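Local structure of 1,3-alpha-isomaltosidase (Kribbella flavida DSM 17836, 5X3I) at residues R656-D661 with P666-H671; Y673-L676 with L682-P685. The protein hydrolyses the alpha-1,3-glucosidic linkages of the cyclic tetrasaccharide cyclobis-(1-6)-alpha-nigerosyl inside the cell, yielding isomaltose. The protein carries 1 engineered substitution. All coordinates share one frame; numbering follows the deposited sequence.

Contact 1: residues R656-D661 with P666-H671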
loop_
_atom_site.group_PDB
_atom_site.type_symbol
_atom_site.label_atom_id
_atom_site.label_comp_id
_atom_site.label_asym_id
_atom_site.label_seq_id
_atom_site.Cartn_x
_atom_site.Cartn_y
_atom_site.Cartn_z
ATOM N N ARG A 656 3.195 -6.243 -17.725
ATOM C CA ARG A 656 2.730 -7.617 -17.912
ATOM C C ARG A 656 3.822 -8.663 -17.805
ATOM O O ARG A 656 4.673 -8.763 -18.691
ATOM C CB ARG A 656 2.021 -7.753 -19.267
ATOM C CG ARG A 656 1.329 -9.101 -19.494
ATOM C CD ARG A 656 0.791 -9.212 -20.917
ATOM N NE ARG A 656 -0.022 -8.058 -21.285
ATOM C CZ ARG A 656 -0.459 -7.813 -22.516
ATOM N NH1 ARG A 656 -0.168 -8.643 -23.508
ATOM N NH2 ARG A 656 -1.189 -6.733 -22.761
ATOM N N PRO A 657 3.787 -9.459 -16.724
ATOM C CA PRO A 657 4.670 -10.623 -16.612
ATOM C C PRO A 657 4.512 -11.513 -17.838
ATOM O O PRO A 657 3.419 -11.620 -18.372
ATOM C CB PRO A 657 4.167 -11.325 -15.345
ATOM C CG PRO A 657 3.542 -10.256 -14.544
ATOM C CD PRO A 657 2.916 -9.320 -15.547
ATOM N N LEU A 658 5.591 -12.130 -18.282
ATOM C CA LEU A 658 5.548 -12.915 -19.506
ATOM C C LEU A 658 4.644 -14.148 -19.429
ATOM O O LEU A 658 4.277 -14.696 -20.460
ATOM C CB LEU A 658 6.959 -13.339 -19.910
ATOM C CG LEU A 658 7.725 -12.360 -20.801
ATOM C CD1 LEU A 658 8.056 -11.093 -20.051
ATOM C CD2 LEU A 658 8.993 -13.002 -21.330
ATOM N N PHE A 659 4.255 -14.574 -18.230
ATOM C CA PHE A 659 3.465 -15.803 -18.137
ATOM C C PHE A 659 2.043 -15.612 -18.661
ATOM O O PHE A 659 1.346 -16.582 -18.922
ATOM C CB PHE A 659 3.459 -16.361 -16.704
ATOM C CG PHE A 659 2.570 -15.624 -15.730
ATOM C CD1 PHE A 659 1.229 -15.936 -15.612
ATOM C CD2 PHE A 659 3.099 -14.678 -14.877
ATOM C CE1 PHE A 659 0.426 -15.279 -14.702
ATOM C CE2 PHE A 659 2.298 -14.022 -13.966
ATOM C CZ PHE A 659 0.963 -14.326 -13.878
ATOM N N PHE A 660 1.622 -14.365 -18.853
ATOM C CA PHE A 660 0.291 -14.117 -19.395
ATOM C C PHE A 660 0.192 -14.527 -20.851
ATOM O O PHE A 660 -0.779 -15.150 -21.270
ATOM C CB PHE A 660 -0.096 -12.639 -19.250
ATOM C CG PHE A 660 -0.622 -12.293 -17.890
ATOM C CD1 PHE A 660 -1.976 -12.334 -17.633
ATOM C CD2 PHE A 660 0.239 -11.965 -16.866
ATOM C CE1 PHE A 660 -2.459 -12.036 -16.383
ATOM C CE2 PHE A 660 -0.236 -11.668 -15.608
ATOM C CZ PHE A 660 -1.585 -11.700 -15.366
ATOM N N ASP A 661 1.214 -14.219 -21.624
ATOM C CA ASP A 661 1.216 -14.549 -23.030
ATOM C C ASP A 661 2.004 -15.816 -23.348
ATOM O O ASP A 661 1.885 -16.338 -24.402
ATOM C CB ASP A 661 1.744 -13.396 -23.873
ATOM C CG ASP A 661 0.900 -12.141 -23.757
ATOM O OD1 ASP A 661 -0.293 -12.225 -23.836
ATOM O OD2 ASP A 661 1.470 -11.094 -23.570
ATOM N N PRO A 666 9.037 -22.348 -20.113
ATOM C CA PRO A 666 9.665 -22.479 -18.797
ATOM C C PRO A 666 10.749 -21.439 -18.553
ATOM O O PRO A 666 10.993 -21.069 -17.410
ATOM C CB PRO A 666 10.265 -23.890 -18.832
ATOM C CG PRO A 666 10.460 -24.181 -20.278
ATOM C CD PRO A 666 9.339 -23.494 -20.990
ATOM N N GLU A 667 11.382 -20.966 -19.617
ATOM C CA GLU A 667 12.510 -20.059 -19.475
ATOM C C GLU A 667 12.133 -18.697 -18.871
ATOM O O GLU A 667 12.970 -18.032 -18.263
ATOM C CB GLU A 667 13.188 -19.859 -20.830
ATOM C CG GLU A 667 14.409 -18.953 -20.792
ATOM C CD GLU A 667 15.535 -19.496 -19.942
ATOM O OE1 GLU A 667 15.503 -20.694 -19.599
ATOM O OE2 GLU A 667 16.461 -18.722 -19.614
ATOM N N ILE A 668 10.875 -18.297 -19.014
ATOM C CA ILE A 668 10.452 -16.975 -18.548
ATOM C C ILE A 668 10.723 -16.757 -17.056
ATOM O O ILE A 668 11.019 -15.645 -16.634
ATOM C CB ILE A 668 8.953 -16.730 -18.827
ATOM C CG1 ILE A 668 8.079 -17.658 -17.981
ATOM C CG2 ILE A 668 8.654 -16.876 -20.311
ATOM C CD1 ILE A 668 6.641 -17.651 -18.368
ATOM N N TRP A 669 10.668 -17.827 -16.272
ATOM C CA TRP A 669 10.804 -17.721 -14.828
ATOM C C TRP A 669 12.225 -17.427 -14.392
ATOM O O TRP A 669 12.456 -17.044 -13.254
ATOM C CB TRP A 669 10.298 -19.000 -14.161
ATOM C CG TRP A 669 8.873 -19.249 -14.490
ATOM C CD1 TRP A 669 8.377 -20.229 -15.281
ATOM C CD2 TRP A 669 7.755 -18.464 -14.069
ATOM N NE1 TRP A 669 7.015 -20.123 -15.368
ATOM C CE2 TRP A 669 6.606 -19.045 -14.631
ATOM C CE3 TRP A 669 7.614 -17.328 -13.268
ATOM C CZ2 TRP A 669 5.332 -18.534 -14.418
ATOM C CZ3 TRP A 669 6.343 -16.820 -13.056
ATOM C CH2 TRP A 669 5.219 -17.423 -13.629
ATOM N N ASN A 670 13.174 -17.584 -15.305
ATOM C CA ASN A 670 14.556 -17.232 -15.029
ATOM C C ASN A 670 14.813 -15.741 -15.241
ATOM O O ASN A 670 15.915 -15.252 -15.019
ATOM C CB ASN A 670 15.498 -18.060 -15.904
ATOM C CG ASN A 670 15.453 -19.546 -15.567
ATOM O OD1 ASN A 670 15.276 -19.927 -14.412
ATOM N ND2 ASN A 670 15.611 -20.385 -16.580
ATOM N N HIS A 671 13.782 -15.019 -15.670
ATOM C CA HIS A 671 13.906 -13.580 -15.899
ATOM C C HIS A 671 12.694 -12.830 -15.352
ATOM O O HIS A 671 11.921 -12.262 -16.115
ATOM C CB HIS A 671 14.076 -13.302 -17.390
ATOM C CG HIS A 671 15.094 -14.181 -18.036
ATOM N ND1 HIS A 671 16.440 -13.899 -18.011
ATOM C CD2 HIS A 671 14.968 -15.362 -18.684
ATOM C CE1 HIS A 671 17.099 -14.858 -18.633
ATOM N NE2 HIS A 671 16.230 -15.758 -19.050
#
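Ile668 reaches across to Phe659 with its CD1 methyl, which stops 3.7 Å from Phe659 CA. A chi1 of 67° parts its two branches: CD1 goes to Phe659, while CG2 lies 3.9 Å from Leu658 CB. Beside it the far rim of the Trp669 indole meets Phe659, CZ2 lying 3.7 Å from Phe659 CB and Trp669 CH2 equally near Phe659 CD2. The two rings are nearly parallel, planes 20° apart, but offset, so that little of one ring lies over the other, with centroids 5.7 Å apart. Cutting Ile668 back to an alanine removes both arms and is likely to open a gap between the 3-10 turn and the Leu658-Phe659 pair. This apolar patch is the tight part; no hydrogen bond crosses it. The far side of the 3-10 turn 667-670 is looser and more exposed, and there Glu667 receives bonds from Asn670 ND2 and from His671 NE2, the latter 3.0 Å from Glu667 OE2. On the buried side Phe659 also packs on Ser556 of helix 541-556 and Pro277 of helix 277-288, and strand 185-188 touches both aromatic residues through Val187.

Contact 2: residues Y673-L676 with L682-P685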
loop_
_atom_site.group_PDB
_atom_site.type_symbol
_atom_site.label_atom_id
_atom_site.label_comp_id
_atom_site.label_asym_id
_atom_site.label_seq_id
_atom_site.Cartn_x
_atom_site.Cartn_y
_atom_site.Cartn_z
ATOM N N TYR A 673 12.202 -10.095 -13.734
ATOM C CA TYR A 673 12.119 -8.635 -13.781
ATOM C C TYR A 673 11.748 -8.068 -15.159
ATOM O O TYR A 673 11.519 -6.861 -15.295
ATOM C CB TYR A 673 13.433 -8.034 -13.307
ATOM C CG TYR A 673 13.736 -8.356 -11.861
ATOM C CD1 TYR A 673 13.058 -7.719 -10.829
ATOM C CD2 TYR A 673 14.701 -9.296 -11.527
ATOM C CE1 TYR A 673 13.336 -8.004 -9.513
ATOM C CE2 TYR A 673 14.984 -9.594 -10.211
ATOM C CZ TYR A 673 14.299 -8.949 -9.205
ATOM O OH TYR A 673 14.581 -9.245 -7.890
ATOM N N GLN A 674 11.697 -8.938 -16.166
ATOM C CA GLN A 674 11.248 -8.577 -17.507
ATOM C C GLN A 674 9.744 -8.494 -17.579
ATOM O O GLN A 674 9.048 -9.201 -16.864
ATOM C CB GLN A 674 11.716 -9.595 -18.550
ATOM C CG GLN A 674 13.188 -9.658 -18.759
ATOM C CD GLN A 674 13.568 -10.602 -19.876
ATOM O OE1 GLN A 674 14.743 -10.771 -20.169
ATOM N NE2 GLN A 674 12.577 -11.211 -20.505
ATOM N N TYR A 675 9.238 -7.647 -18.459
ATOM C CA TYR A 675 7.804 -7.575 -18.675
ATOM C C TYR A 675 7.463 -6.962 -20.016
ATOM O O TYR A 675 8.277 -6.275 -20.626
ATOM C CB TYR A 675 7.130 -6.777 -17.556
ATOM C CG TYR A 675 7.627 -5.360 -17.428
ATOM C CD1 TYR A 675 8.767 -5.068 -16.692
ATOM C CD2 TYR A 675 6.950 -4.304 -18.036
ATOM C CE1 TYR A 675 9.222 -3.780 -16.566
ATOM C CE2 TYR A 675 7.393 -3.014 -17.912
ATOM C CZ TYR A 675 8.531 -2.754 -17.187
ATOM O OH TYR A 675 8.982 -1.469 -17.073
ATOM N N LEU A 676 6.243 -7.205 -20.462
ATOM C CA LEU A 676 5.715 -6.532 -21.627
ATOM C C LEU A 676 4.961 -5.293 -21.157
ATOM O O LEU A 676 4.161 -5.379 -20.226
ATOM C CB LEU A 676 4.792 -7.450 -22.422
ATOM C CG LEU A 676 5.451 -8.688 -23.035
ATOM C CD1 LEU A 676 4.392 -9.682 -23.447
ATOM C CD2 LEU A 676 6.300 -8.290 -24.228
ATOM N N LEU A 682 8.629 -5.164 -24.979
ATOM C CA LEU A 682 9.240 -5.920 -23.899
ATOM C C LEU A 682 10.341 -5.093 -23.253
ATOM O O LEU A 682 11.255 -4.607 -23.921
ATOM C CB LEU A 682 9.782 -7.259 -24.415
ATOM C CG LEU A 682 10.236 -8.284 -23.372
ATOM C CD1 LEU A 682 10.069 -9.681 -23.910
ATOM C CD2 LEU A 682 11.676 -8.056 -22.993
ATOM N N ILE A 683 10.238 -4.935 -21.945
ATOM C CA ILE A 683 11.157 -4.101 -21.190
ATOM C C ILE A 683 12.056 -4.957 -20.303
ATOM O O ILE A 683 11.601 -5.940 -19.734
ATOM C CB ILE A 683 10.395 -3.097 -20.307
ATOM C CG1 ILE A 683 9.185 -2.519 -21.050
ATOM C CG2 ILE A 683 11.327 -2.023 -19.793
ATOM C CD1 ILE A 683 9.530 -1.798 -22.340
ATOM N N ASN A 684 13.321 -4.575 -20.186
ATOM C CA ASN A 684 14.248 -5.260 -19.296
ATOM C C ASN A 684 15.126 -4.294 -18.515
ATOM O O ASN A 684 16.262 -4.034 -18.902
ATOM C CB ASN A 684 15.126 -6.233 -20.088
ATOM C CG ASN A 684 15.957 -7.132 -19.190
ATOM O OD1 ASN A 684 15.719 -7.216 -17.990
ATOM N ND2 ASN A 684 16.937 -7.809 -19.774
ATOM N N PRO A 685 14.607 -3.779 -17.396
ATOM C CA PRO A 685 15.262 -2.770 -16.572
ATOM C C PRO A 685 16.680 -3.165 -16.213
ATOM O O PRO A 685 16.929 -4.348 -15.985
ATOM C CB PRO A 685 14.388 -2.723 -15.320
ATOM C CG PRO A 685 13.058 -3.162 -15.788
ATOM C CD PRO A 685 13.315 -4.192 -16.826
HETATM O O HOH W 1 16.030 -10.579 -17.749
#
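Tyr675 lays one face of its ring against Ile683, whose CB sits 3.9 Å from the ring centroid and 21° off the normal, a CH-pi contact. The ring gets there because chi1 of 59° tucks it back over its own backbone, where the neighbouring strand meets it. Ile683 spreads both branches over that same face: CG1 approaches CE2, and CG2 comes within 3.6 Å of the Tyr675 OH, whose hydrogen-bond partner is the backbone O of Phe588. Pro685 CG comes in obliquely near Tyr675 CE1. Two backbone bonds join Tyr675 and Ile683, Ile683 N to Tyr675 O being the shorter (2.7 Å). Leu676 and Leu682 occupy the other face, CD2 of Leu676 lying 3.6 Å from Leu682 CB. At the open end of the ladder Gln674 runs out extended beyond CG, and its CG passes 3.6 Å from Asn684 OD1. The two amides, their planes 65° apart, do not bond directly; a water donates to Gln674 OE1 (2.7 Å) and weakly to Asn684 OD1. Both also hold strand 693-698, Gln674 OE1 through Tyr697 N and Asn684 ND2 through Thr696 OG1. Tyr675-Ile683, hydrogen-bonded, and Leu676-Leu682, non-hydrogen-bonded, are rungs of the antiparallel hairpin formed by the consecutive strands 675-677 and 681-683, within the sheet of the family 31 C-terminal domain.

Following the chain, strand 655-656 leads straight into contact 1, where 666-671 folds back on 656-661 and closes a short loop of four residues. The chain then enters 673-676, and contact 2 closes the next turn when 682-685 returns alongside it. The two closures follow in series, neither nested nor crossed, with centres about 10 Å apart. They meet where Arg656 N lies 2.8 Å from Leu676 O, a probable hydrogen bond that sets strand 655-656 beside the hairpin, and where Leu658 CD1 packs on Tyr675 CA. Through Phe659 and Trp669 contact 1 brings the loop after the edge strand against strand 185-188 of another sheet, whereas contact 2 continues the sheet toward strand 728-731.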